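Local structure of glutamine cyclotransferase (Xanthomonas campestris, 3MBR) at residues T23-E35 with N207-T221. The protein probably converts N-terminal glutamine of peptides to pyroglutamate, as a calcium-binding beta-propeller glutaminyl cyclase. The protein carries 1 engineered substitution. Residues are numbered along the deposited sequence; the frame is centred on the assembly and turned at random.
Sequences TEGLFYLRGHLYE and NGIAFDAEHDRLFVT. With CA (calcium ion), chain B.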
loop_
_atom_site.group_PDB
_atom_site.type_symbol
_atom_site.label_atom_id
_atom_site.label_comp_id
_atom_site.label_asym_id
_atom_site.label_seq_id
_atom_site.Cartn_x
_atom_site.Cartn_y
_atom_site.Cartn_z
ATOM N N THR A 23 6.571 5.048 -6.293
ATOM C CA THR A 23 5.849 4.555 -5.107
ATOM C C THR A 23 5.743 3.035 -5.084
ATOM O O THR A 23 5.302 2.429 -6.045
ATOM C CB THR A 23 4.427 5.120 -5.145
ATOM O OG1 THR A 23 4.537 6.545 -5.370
ATOM C CG2 THR A 23 3.687 4.816 -3.883
ATOM N N GLU A 24 6.103 2.462 -3.928
ATOM C CA GLU A 24 5.941 1.027 -3.682
ATOM C C GLU A 24 5.074 0.763 -2.508
ATOM O O GLU A 24 4.827 -0.406 -2.181
ATOM C CB GLU A 24 7.326 0.381 -3.499
ATOM C CG GLU A 24 8.130 0.281 -4.784
ATOM C CD GLU A 24 7.628 -0.634 -5.964
ATOM O OE1 GLU A 24 6.677 -1.299 -5.896
ATOM O OE2 GLU A 24 8.308 -0.650 -7.056
ATOM N N GLY A 25 4.596 1.774 -1.795
ATOM C CA GLY A 25 3.710 1.580 -0.627
ATOM C C GLY A 25 3.542 2.903 0.063
ATOM O O GLY A 25 4.398 3.835 -0.116
ATOM N N LEU A 26 2.470 3.048 0.823
ATOM C CA LEU A 26 2.191 4.356 1.441
ATOM C C LEU A 26 1.383 4.144 2.713
ATOM O O LEU A 26 0.512 3.240 2.758
ATOM C CB LEU A 26 1.311 5.167 0.437
ATOM C CG LEU A 26 1.092 6.660 0.734
ATOM C CD1 LEU A 26 2.308 7.487 0.416
ATOM C CD2 LEU A 26 -0.122 7.137 -0.111
ATOM N N PHE A 27 1.666 4.965 3.734
ATOM C CA PHE A 27 0.745 4.982 4.898
ATOM C C PHE A 27 0.720 6.355 5.480
ATOM O O PHE A 27 1.582 7.215 5.086
ATOM C CB PHE A 27 1.048 3.895 5.931
ATOM C CG PHE A 27 2.365 4.038 6.639
ATOM C CD1 PHE A 27 2.502 4.924 7.715
ATOM C CD2 PHE A 27 3.472 3.237 6.287
ATOM C CE1 PHE A 27 3.748 5.041 8.451
ATOM C CE2 PHE A 27 4.711 3.379 7.023
ATOM C CZ PHE A 27 4.824 4.255 8.100
ATOM N N TYR A 28 -0.171 6.653 6.369
ATOM C CA TYR A 28 -0.273 7.971 6.957
ATOM C C TYR A 28 -0.128 7.786 8.469
ATOM O O TYR A 28 -0.695 6.864 9.102
ATOM C CB TYR A 28 -1.674 8.521 6.671
ATOM C CG TYR A 28 -2.004 9.820 7.358
ATOM C CD1 TYR A 28 -2.427 9.829 8.670
ATOM C CD2 TYR A 28 -1.824 11.008 6.727
ATOM C CE1 TYR A 28 -2.749 10.998 9.357
ATOM C CE2 TYR A 28 -2.160 12.224 7.396
ATOM C CZ TYR A 28 -2.605 12.161 8.706
ATOM O OH TYR A 28 -2.968 13.340 9.364
ATOM N N LEU A 29 0.599 8.707 9.072
ATOM C CA LEU A 29 0.707 8.618 10.516
ATOM C C LEU A 29 0.972 9.989 11.130
ATOM O O LEU A 29 1.926 10.650 10.687
ATOM C CB LEU A 29 1.902 7.637 10.885
ATOM C CG LEU A 29 2.130 7.541 12.408
ATOM C CD1 LEU A 29 0.944 6.886 12.949
ATOM C CD2 LEU A 29 3.454 6.658 12.566
ATOM N N ARG A 30 0.120 10.401 12.099
ATOM C CA ARG A 30 0.352 11.667 12.865
ATOM C C ARG A 30 0.633 12.838 11.905
ATOM O O ARG A 30 1.562 13.664 12.109
ATOM C CB ARG A 30 1.586 11.512 13.789
ATOM C CG ARG A 30 1.492 11.138 15.267
ATOM C CD ARG A 30 0.887 9.805 15.668
ATOM N NE ARG A 30 1.758 8.639 16.035
ATOM C CZ ARG A 30 3.092 8.529 15.977
ATOM N NH1 ARG A 30 3.877 9.529 15.601
ATOM N NH2 ARG A 30 3.645 7.379 16.303
ATOM N N GLY A 31 -0.146 12.957 10.872
ATOM C CA GLY A 31 -0.108 14.093 10.011
ATOM C C GLY A 31 0.879 14.025 8.868
ATOM O O GLY A 31 0.881 14.903 8.015
ATOM N N HIS A 32 1.669 12.944 8.742
ATOM C CA HIS A 32 2.610 12.824 7.635
ATOM C C HIS A 32 2.361 11.556 6.862
ATOM O O HIS A 32 1.788 10.546 7.373
ATOM C CB HIS A 32 4.070 12.766 8.125
ATOM C CG HIS A 32 4.482 13.989 8.871
ATOM N ND1 HIS A 32 4.648 13.988 10.232
ATOM C CD2 HIS A 32 4.701 15.249 8.450
ATOM C CE1 HIS A 32 5.004 15.206 10.630
ATOM N NE2 HIS A 32 5.018 15.997 9.568
ATOM N N LEU A 33 2.750 11.615 5.608
ATOM C CA LEU A 33 2.780 10.404 4.820
ATOM C C LEU A 33 4.143 9.746 4.884
ATOM O O LEU A 33 5.172 10.439 5.070
ATOM C CB LEU A 33 2.503 10.720 3.326
ATOM C CG LEU A 33 1.092 11.270 3.076
ATOM C CD1 LEU A 33 0.990 11.995 1.725
ATOM C CD2 LEU A 33 0.151 10.115 3.154
ATOM N N TYR A 34 4.179 8.425 4.764
ATOM C CA TYR A 34 5.434 7.691 4.650
ATOM C C TYR A 34 5.275 6.910 3.363
ATOM O O TYR A 34 4.217 6.262 3.127
ATOM C CB TYR A 34 5.570 6.735 5.846
ATOM C CG TYR A 34 5.897 7.493 7.094
ATOM C CD1 TYR A 34 4.872 8.115 7.809
ATOM C CD2 TYR A 34 7.239 7.664 7.517
ATOM C CE1 TYR A 34 5.117 8.856 8.958
ATOM C CE2 TYR A 34 7.495 8.403 8.740
ATOM C CZ TYR A 34 6.438 8.995 9.425
ATOM O OH TYR A 34 6.715 9.731 10.567
ATOM N N GLU A 35 6.297 6.971 2.528
ATOM C CA GLU A 35 6.211 6.421 1.195
ATOM C C GLU A 35 7.457 5.621 0.830
ATOM O O GLU A 35 8.575 6.159 1.022
ATOM C CB GLU A 35 6.081 7.569 0.191
ATOM C CG GLU A 35 5.788 7.114 -1.229
ATOM C CD GLU A 35 5.491 8.314 -2.149
ATOM O OE1 GLU A 35 5.587 9.498 -1.716
ATOM O OE2 GLU A 35 5.144 8.052 -3.317
ATOM N N ASN A 207 -0.091 2.870 -6.598
ATOM C CA ASN A 207 0.748 1.989 -5.793
ATOM C C ASN A 207 0.802 2.454 -4.361
ATOM O O ASN A 207 1.591 1.931 -3.567
ATOM C CB ASN A 207 2.149 1.868 -6.396
ATOM C CG ASN A 207 2.715 0.541 -6.237
ATOM O OD1 ASN A 207 3.294 0.084 -7.224
ATOM N ND2 ASN A 207 2.730 -0.009 -5.045
ATOM N N GLY A 208 -0.010 3.438 -3.962
ATOM C CA GLY A 208 0.032 3.929 -2.581
ATOM C C GLY A 208 -1.400 4.183 -2.150
ATOM O O GLY A 208 -2.095 4.961 -2.864
ATOM N N ILE A 209 -1.845 3.561 -1.089
ATOM C CA ILE A 209 -3.169 3.801 -0.530
ATOM C C ILE A 209 -2.935 4.061 0.954
ATOM O O ILE A 209 -2.393 3.154 1.628
ATOM C CB ILE A 209 -4.137 2.603 -0.713
ATOM C CG1 ILE A 209 -4.269 2.252 -2.213
ATOM C CG2 ILE A 209 -5.470 3.004 -0.086
ATOM C CD1 ILE A 209 -4.938 0.881 -2.418
ATOM N N ALA A 210 -3.302 5.221 1.468
ATOM C CA ALA A 210 -3.037 5.530 2.865
ATOM C C ALA A 210 -4.314 6.054 3.576
ATOM O O ALA A 210 -4.955 6.944 3.034
ATOM C CB ALA A 210 -1.921 6.551 3.026
ATOM N N PHE A 211 -4.613 5.597 4.753
ATOM C CA PHE A 211 -5.785 6.028 5.447
ATOM C C PHE A 211 -5.400 6.753 6.738
ATOM O O PHE A 211 -4.560 6.254 7.550
ATOM C CB PHE A 211 -6.647 4.798 5.779
ATOM C CG PHE A 211 -7.924 5.161 6.426
ATOM C CD1 PHE A 211 -8.827 6.006 5.808
ATOM C CD2 PHE A 211 -8.257 4.621 7.673
ATOM C CE1 PHE A 211 -10.061 6.334 6.397
ATOM C CE2 PHE A 211 -9.537 4.909 8.261
ATOM C CZ PHE A 211 -10.391 5.773 7.636
ATOM N N ASP A 212 -5.927 7.966 6.893
ATOM C CA ASP A 212 -5.807 8.753 8.133
ATOM C C ASP A 212 -7.044 8.415 8.945
ATOM O O ASP A 212 -8.120 8.930 8.645
ATOM C CB ASP A 212 -5.786 10.229 7.721
ATOM C CG ASP A 212 -6.006 11.185 8.891
ATOM O OD1 ASP A 212 -6.060 12.409 8.605
ATOM O OD2 ASP A 212 -6.120 10.761 10.061
ATOM N N ALA A 213 -6.895 7.503 9.947
ATOM C CA ALA A 213 -8.090 7.114 10.642
ATOM C C ALA A 213 -8.624 8.178 11.561
ATOM O O ALA A 213 -9.852 8.195 11.825
ATOM C CB ALA A 213 -7.887 5.781 11.415
ATOM N N GLU A 214 -7.744 9.078 12.030
ATOM C CA GLU A 214 -8.256 10.092 12.983
ATOM C C GLU A 214 -9.287 11.027 12.316
ATOM O O GLU A 214 -10.262 11.487 12.916
ATOM C CB GLU A 214 -7.060 10.871 13.514
ATOM C CG GLU A 214 -7.450 12.006 14.449
ATOM C CD GLU A 214 -6.282 12.768 15.013
ATOM O OE1 GLU A 214 -6.566 13.773 15.762
ATOM O OE2 GLU A 214 -5.111 12.368 14.739
ATOM N N HIS A 215 -9.022 11.364 11.059
ATOM C CA HIS A 215 -9.882 12.310 10.367
ATOM C C HIS A 215 -10.673 11.690 9.234
ATOM O O HIS A 215 -11.378 12.417 8.559
ATOM C CB HIS A 215 -9.078 13.499 9.821
ATOM C CG HIS A 215 -8.222 14.157 10.844
ATOM N ND1 HIS A 215 -6.860 13.914 10.952
ATOM C CD2 HIS A 215 -8.526 15.057 11.832
ATOM C CE1 HIS A 215 -6.373 14.635 11.953
ATOM N NE2 HIS A 215 -7.358 15.325 12.512
ATOM N N ASP A 216 -10.568 10.349 9.069
ATOM C CA ASP A 216 -11.255 9.573 8.040
ATOM C C ASP A 216 -10.922 10.112 6.667
ATOM O O ASP A 216 -11.836 10.423 5.903
ATOM C CB ASP A 216 -12.791 9.598 8.316
ATOM C CG ASP A 216 -13.600 8.662 7.371
ATOM O OD1 ASP A 216 -13.044 7.732 6.721
ATOM O OD2 ASP A 216 -14.826 8.901 7.317
ATOM N N ARG A 217 -9.635 10.193 6.355
ATOM C CA ARG A 217 -9.214 10.641 5.010
ATOM C C ARG A 217 -8.496 9.497 4.316
ATOM O O ARG A 217 -7.510 8.955 4.883
ATOM C CB ARG A 217 -8.275 11.859 5.113
ATOM C CG ARG A 217 -8.904 13.054 5.867
ATOM C CD ARG A 217 -8.044 14.285 5.771
ATOM N NE ARG A 217 -6.786 14.102 6.467
ATOM C CZ ARG A 217 -5.756 14.949 6.386
ATOM N NH1 ARG A 217 -5.878 16.104 5.664
ATOM N NH2 ARG A 217 -4.661 14.701 7.062
ATOM N N LEU A 218 -8.851 9.253 3.068
ATOM C CA LEU A 218 -8.256 8.197 2.264
ATOM C C LEU A 218 -7.431 8.849 1.168
ATOM O O LEU A 218 -7.977 9.683 0.414
ATOM C CB LEU A 218 -9.373 7.329 1.691
ATOM C CG LEU A 218 -8.850 6.122 0.899
ATOM C CD1 LEU A 218 -8.012 5.220 1.735
ATOM C CD2 LEU A 218 -10.080 5.351 0.322
ATOM N N PHE A 219 -6.132 8.501 1.029
ATOM C CA PHE A 219 -5.280 9.099 0.017
ATOM C C PHE A 219 -4.772 8.017 -0.952
ATOM O O PHE A 219 -4.438 6.901 -0.533
ATOM C CB PHE A 219 -4.035 9.680 0.715
ATOM C CG PHE A 219 -4.373 10.753 1.738
ATOM C CD1 PHE A 219 -4.829 12.020 1.354
ATOM C CD2 PHE A 219 -4.229 10.468 3.084
ATOM C CE1 PHE A 219 -5.091 12.988 2.326
ATOM C CE2 PHE A 219 -4.509 11.416 4.021
ATOM C CZ PHE A 219 -4.947 12.665 3.649
ATOM N N VAL A 220 -4.640 8.390 -2.226
ATOM C CA VAL A 220 -4.071 7.488 -3.196
ATOM C C VAL A 220 -3.025 8.198 -4.074
ATOM O O VAL A 220 -3.217 9.392 -4.430
ATOM C CB VAL A 220 -5.145 6.814 -4.114
ATOM C CG1 VAL A 220 -6.120 6.017 -3.300
ATOM C CG2 VAL A 220 -5.923 7.795 -4.911
ATOM N N THR A 221 -1.961 7.518 -4.425
ATOM C CA THR A 221 -1.044 8.043 -5.424
ATOM C C THR A 221 -0.346 6.877 -6.103
ATOM O O THR A 221 -0.713 5.709 -5.881
ATOM C CB THR A 221 -0.023 9.027 -4.822
ATOM O OG1 THR A 221 0.614 9.762 -5.897
ATOM C CG2 THR A 221 1.040 8.406 -3.931
HETATM CA CA CA B . -0.926 1.500 2.333
HETATM O O HOH W 1 -2.237 4.722 7.037
HETATM O O HOH W 2 -3.641 6.585 10.632
HETATM O O HOH W 3 0.620 0.276 3.746
#
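Leu-26 and Gly-208 lie where two strands, 25-29 and 207-212, run side by side in nearly the same direction, 15° apart, with axes 4.8 Å from each other at their closest. No backbone hydrogen bond joins them; instead the carbonyl oxygens Leu-26 O and Ile-209 O come within 3.1 Å of each other, both binding one calcium ion, each at 2.3 Å. Leu-155 O, the carboxylates of Glu-154 and Glu-156 and a water complete the metal site. Further along, a water accepts from Tyr-28 N and donates to Phe-211 O. Strands 25-29 and 207-212 are the innermost of two neighbouring blades of the beta-propeller, and the calcium lies near its middle. Between the blades, Leu-26 CB rests on Gly-208 CA at 3.5 Å, and Leu-26 CD2 reaches Ala-210 CB. A chi1 of 173°, trans to the amide nitrogen, swings the Tyr-28 ring across to Asp-212, whose CB sits over one ring face, 3.6 Å from the centroid, a CH-pi contact; the carboxylate stacks at 12° to the ring. The syn lone pair of Asp-212 OD1 takes His-215 ND1, while Arg-217 NE and NH2 come in on the anti side; Arg-217 NH2 adds a weak, bent bond to Tyr-28 OH (3.2 Å).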